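Local coordinates for 14 kDa fatty acid-binding protein (Schistosoma mansoni, PDB 1VYF) that binds long-chain fatty acids such as oleic and arachidonic acid inside a beta-barrel and may take part in their transport, at residues M22-V27 with G123-I128; G48-M53 with F68-D73. All blocks are in the same frame, centred on the assembly; numbering follows the deposited sequence.

Contact 1 (M22-V27 with G123-I128); sequences MSKLGV and GDVTAI
Lys-24, in the last turn of helix 18-24, lays its aliphatic chain across Val-125, the first residue of strand 125-133. The apolar part of the contact is a single methylene-to-methyl touch: Lys-24 CD lies 3.5 Å from Val-125 CG2, and the two side chains run at a slant to one another. With CG anti to the backbone N (chi1 -179°), the lysine stays extended as far as CE and then bends at chi4 (83°), which swings NZ toward the water that reaches Asp-124 N. On the way CE passes 4.4 Å from Gly-123 CA.

The polar part runs through that one water. It accepts a hydrogen bond from Lys-24 NZ at 2.6 Å and a longer one, 3.3 Å, from the backbone N of Asp-124.

Within the helix end, Val-27 N bonds to Met-22 O and Gly-26 N to Ser-23 O; Gly-26, at positive phi, closes this Schellman motif. Val-125 also packs on Ala-20 and Val-21 of the same helix, while Leu-25 touches the bound oleic acid. The C-terminal end of helix 18-24 thus meets the hairpin of strands 115-122 and 125-133, as befits the helical lid over the barrel of fatty acid-binding proteins.

Contact 2 (G48-M53 with F68-D73); sequences GDKMTM and FGEEFD
A methionine sulfur beside an aromatic ring, rather than any direct hydrogen bond, joins Met-51 to Phe-68. Met-51 SD sits 4.1 Å from Phe-68 CZ and 5.2 Å from the ring centroid, on a line 71° off the ring normal, an oblique Met-aromatic contact made with the far end of the ring. Met-51 starts straight, its CG anti to the backbone N and chi2 also extended, and this extended chain carries the sulfur out to CZ; the bend at chi3 (-111°) then turns CE aside. The pair belongs to a larger apolar cluster, since both side chains also touch Met-46 of strand 41-47 and Met-3, and Phe-68 rests on Val-86 of strand 81-88.

Nearer the start of strand 50-56, a water bridges the two backbones: it donates to Asp-49 O at 2.5 Å and accepts from Phe-68 N at 3.0 Å. Two main-chain polar groups are thereby linked where the segments are too far apart to bond directly, the nearest CA atoms, of Lys-50 and Phe-68, being 7.6 Å apart.

Lys-50 NZ also comes within 4.3 Å of Glu-70 OE1, beyond a salt bridge, so any attraction is probably modest; the other carboxylate oxygen, OE2, has a long, weak ion pair with Lys-67. Side-chain packing and a water thus tie strand 50-56 to the connection between strands 62-66 and 72-75, in keeping with the gap between the fourth and fifth strands characteristic of fatty acid-binding protein barrels.

Contacts 1 and 2 lie on opposite sides of the chain's centre, their centres 24 Å apart and their nearest atoms about 14 Å apart, without touching. Both reach the same ten-stranded antiparallel sheet, which is rolled into the barrel. Along the chain, 22-27 comes first and 123-128 last, so both segments of contact 2 fall between them: the segments of contact 1 lie 96 residues apart at their closest ends, those of contact 2 15. Contact 1 joins a lid helix to the last strand; contact 2 joins strand 50-56 to the connection that leads from 62-66 to 72-75, the sheet's outermost strands. They lie in two separate parts of the structure that encloses the fatty acid.

Contact 1 (M22-V27 with G123-I128)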
# COMPACT_ATOMS: atom_id res chain seq x y z
N MET A 22 -6.49 -3.02 10.82
CA MET A 22 -7.75 -3.29 10.12
C MET A 22 -8.93 -3.36 11.03
O MET A 22 -10.03 -3.17 10.58
CB MET A 22 -7.74 -4.41 9.10
CG MET A 22 -6.66 -5.27 9.16
SD MET A 22 -7.15 -6.36 10.33
CE MET A 22 -6.34 -7.90 9.38
N SER A 23 -8.68 -3.76 12.26
CA SER A 23 -9.70 -3.81 13.29
C SER A 23 -10.22 -2.39 13.49
O SER A 23 -11.44 -2.15 13.51
CB SER A 23 -9.10 -4.37 14.58
OG SER A 23 -10.15 -4.63 15.50
N LYS A 24 -9.28 -1.45 13.61
CA LYS A 24 -9.59 -0.03 13.75
C LYS A 24 -10.35 0.55 12.55
O LYS A 24 -11.25 1.37 12.72
CB LYS A 24 -8.30 0.76 14.02
CG LYS A 24 -8.51 2.26 14.21
CD LYS A 24 -7.31 2.90 14.87
CE LYS A 24 -7.57 4.38 15.17
NZ LYS A 24 -8.31 4.54 16.45
N LEU A 25 -10.00 0.10 11.34
CA LEU A 25 -10.65 0.52 10.10
C LEU A 25 -12.06 -0.02 9.90
O LEU A 25 -12.75 0.37 8.94
CB LEU A 25 -9.80 0.10 8.89
CG LEU A 25 -8.48 0.86 8.74
CD1 LEU A 25 -7.62 0.24 7.63
CD2 LEU A 25 -8.72 2.34 8.50
N GLY A 26 -12.45 -0.96 10.76
CA GLY A 26 -13.77 -1.56 10.74
C GLY A 26 -13.90 -2.71 9.76
O GLY A 26 -15.04 -3.07 9.40
N VAL A 27 -12.77 -3.27 9.30
CA VAL A 27 -12.79 -4.36 8.34
C VAL A 27 -13.45 -5.59 8.93
O VAL A 27 -13.23 -5.93 10.09
CB VAL A 27 -11.35 -4.72 7.84
CG1 VAL A 27 -11.38 -5.87 6.83
CG2 VAL A 27 -10.69 -3.51 7.20
N GLY A 123 -4.67 6.91 12.89
CA GLY A 123 -4.67 7.58 14.17
C GLY A 123 -3.41 7.27 14.94
O GLY A 123 -2.31 7.55 14.45
N ASP A 124 -3.56 6.63 16.11
CA ASP A 124 -2.43 6.31 17.00
C ASP A 124 -1.94 4.86 16.80
O ASP A 124 -0.97 4.47 17.44
CB ASP A 124 -2.77 6.59 18.50
CG ASP A 124 -3.88 5.69 19.07
OD1 ASP A 124 -4.59 6.13 20.01
OD2 ASP A 124 -4.12 4.53 18.68
N VAL A 125 -2.56 4.09 15.91
CA VAL A 125 -2.16 2.68 15.66
C VAL A 125 -1.24 2.59 14.41
O VAL A 125 -1.50 3.22 13.37
CB VAL A 125 -3.40 1.80 15.47
CG1 VAL A 125 -3.07 0.36 15.35
CG2 VAL A 125 -4.40 2.01 16.64
N THR A 126 -0.17 1.79 14.52
CA THR A 126 0.80 1.64 13.42
C THR A 126 1.13 0.16 13.16
O THR A 126 1.37 -0.60 14.10
CB THR A 126 2.10 2.46 13.68
OG1 THR A 126 1.82 3.88 13.67
CG2 THR A 126 3.04 2.32 12.52
N ALA A 127 1.13 -0.21 11.89
CA ALA A 127 1.59 -1.51 11.44
C ALA A 127 2.78 -1.34 10.51
O ALA A 127 2.92 -0.35 9.83
CB ALA A 127 0.49 -2.29 10.79
N ILE A 128 3.70 -2.30 10.51
CA ILE A 128 4.82 -2.29 9.57
C ILE A 128 4.83 -3.60 8.79
O ILE A 128 4.79 -4.68 9.38
CB ILE A 128 6.19 -2.10 10.32
CG1 ILE A 128 6.21 -0.79 11.10
CG2 ILE A 128 7.41 -2.21 9.36
CD1 ILE A 128 7.44 -0.60 11.94
O HOH W 1 -6.45 5.96 17.47

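Contact 2 (G48-M53 with F68-D73)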
# COMPACT_ATOMS: atom_id res chain seq x y z
N GLY A 48 5.56 7.73 -17.58
CA GLY A 48 5.31 9.14 -17.82
C GLY A 48 5.22 9.91 -16.53
O GLY A 48 6.09 9.77 -15.66
N ASP A 49 4.18 10.72 -16.41
CA ASP A 49 3.85 11.41 -15.17
C ASP A 49 3.15 10.46 -14.18
O ASP A 49 2.73 10.88 -13.11
CB ASP A 49 2.90 12.59 -15.45
CG ASP A 49 3.53 13.67 -16.29
OD1 ASP A 49 4.00 13.37 -17.41
OD2 ASP A 49 3.58 14.86 -15.91
N LYS A 50 3.01 9.19 -14.56
CA LYS A 50 2.12 8.27 -13.85
C LYS A 50 2.86 7.06 -13.32
O LYS A 50 3.65 6.47 -14.04
CB LYS A 50 1.02 7.78 -14.80
CG LYS A 50 0.17 8.91 -15.42
CD LYS A 50 -1.33 8.65 -15.30
CE LYS A 50 -1.93 9.29 -14.03
NZ LYS A 50 -3.39 9.01 -13.80
N MET A 51 2.58 6.68 -12.07
CA MET A 51 3.01 5.41 -11.51
C MET A 51 1.81 4.48 -11.40
O MET A 51 0.71 4.92 -11.09
CB MET A 51 3.56 5.64 -10.11
CG MET A 51 4.03 4.39 -9.41
SD MET A 51 4.95 4.79 -7.89
CE MET A 51 6.52 4.33 -8.34
N THR A 52 2.05 3.19 -11.63
CA THR A 52 1.06 2.15 -11.44
C THR A 52 1.54 1.08 -10.47
O THR A 52 2.62 0.53 -10.62
CB THR A 52 0.66 1.53 -12.82
OG1 THR A 52 0.01 2.53 -13.61
CG2 THR A 52 -0.41 0.46 -12.64
N MET A 53 0.71 0.81 -9.46
CA MET A 53 0.96 -0.27 -8.52
C MET A 53 -0.05 -1.40 -8.70
O MET A 53 -1.22 -1.19 -8.57
CB MET A 53 0.87 0.30 -7.10
CG MET A 53 1.23 -0.71 -6.02
SD MET A 53 1.15 0.07 -4.34
CE MET A 53 -0.41 -0.52 -3.81
N PHE A 68 1.59 12.01 -8.85
CA PHE A 68 1.92 12.47 -7.50
C PHE A 68 1.25 13.83 -7.20
O PHE A 68 1.28 14.70 -8.06
CB PHE A 68 3.45 12.56 -7.31
CG PHE A 68 4.17 11.25 -7.45
CD1 PHE A 68 3.85 10.17 -6.63
CD2 PHE A 68 5.16 11.08 -8.40
CE1 PHE A 68 4.50 8.98 -6.75
CE2 PHE A 68 5.81 9.87 -8.54
CZ PHE A 68 5.48 8.82 -7.71
N GLY A 69 0.61 13.97 -6.04
CA GLY A 69 -0.04 15.21 -5.61
C GLY A 69 -1.47 15.37 -6.09
O GLY A 69 -2.20 16.30 -5.66
N GLU A 70 -1.89 14.45 -6.96
CA GLU A 70 -3.18 14.49 -7.62
C GLU A 70 -4.19 13.54 -6.97
O GLU A 70 -4.06 12.33 -7.07
CB GLU A 70 -3.01 14.14 -9.09
CG GLU A 70 -4.34 14.03 -9.83
CD GLU A 70 -4.18 13.83 -11.32
OE1 GLU A 70 -4.41 12.69 -11.78
OE2 GLU A 70 -3.81 14.82 -12.02
N GLU A 71 -5.20 14.10 -6.32
CA GLU A 71 -6.25 13.32 -5.68
C GLU A 71 -6.93 12.43 -6.70
O GLU A 71 -7.07 12.81 -7.87
CB GLU A 71 -7.30 14.22 -5.01
CG GLU A 71 -8.39 13.43 -4.28
CD GLU A 71 -9.14 14.23 -3.23
OE1 GLU A 71 -10.01 15.05 -3.61
OE2 GLU A 71 -8.90 14.02 -2.01
N PHE A 72 -7.31 11.23 -6.27
CA PHE A 72 -8.01 10.29 -7.12
C PHE A 72 -8.91 9.37 -6.30
O PHE A 72 -8.75 9.20 -5.09
CB PHE A 72 -7.02 9.49 -7.97
CG PHE A 72 -6.14 8.51 -7.17
CD1 PHE A 72 -4.89 8.92 -6.68
CD2 PHE A 72 -6.53 7.20 -6.98
CE1 PHE A 72 -4.07 8.02 -5.98
CE2 PHE A 72 -5.71 6.29 -6.29
CZ PHE A 72 -4.48 6.72 -5.79
N ASP A 73 -9.88 8.78 -6.98
CA ASP A 73 -10.83 7.89 -6.34
C ASP A 73 -10.31 6.46 -6.41
O ASP A 73 -9.78 6.03 -7.44
CB ASP A 73 -12.23 8.00 -6.98
CG ASP A 73 -12.92 9.31 -6.67
OD1 ASP A 73 -12.69 9.90 -5.60
OD2 ASP A 73 -13.73 9.84 -7.45
O HOH W 2 3.50 12.16 -11.13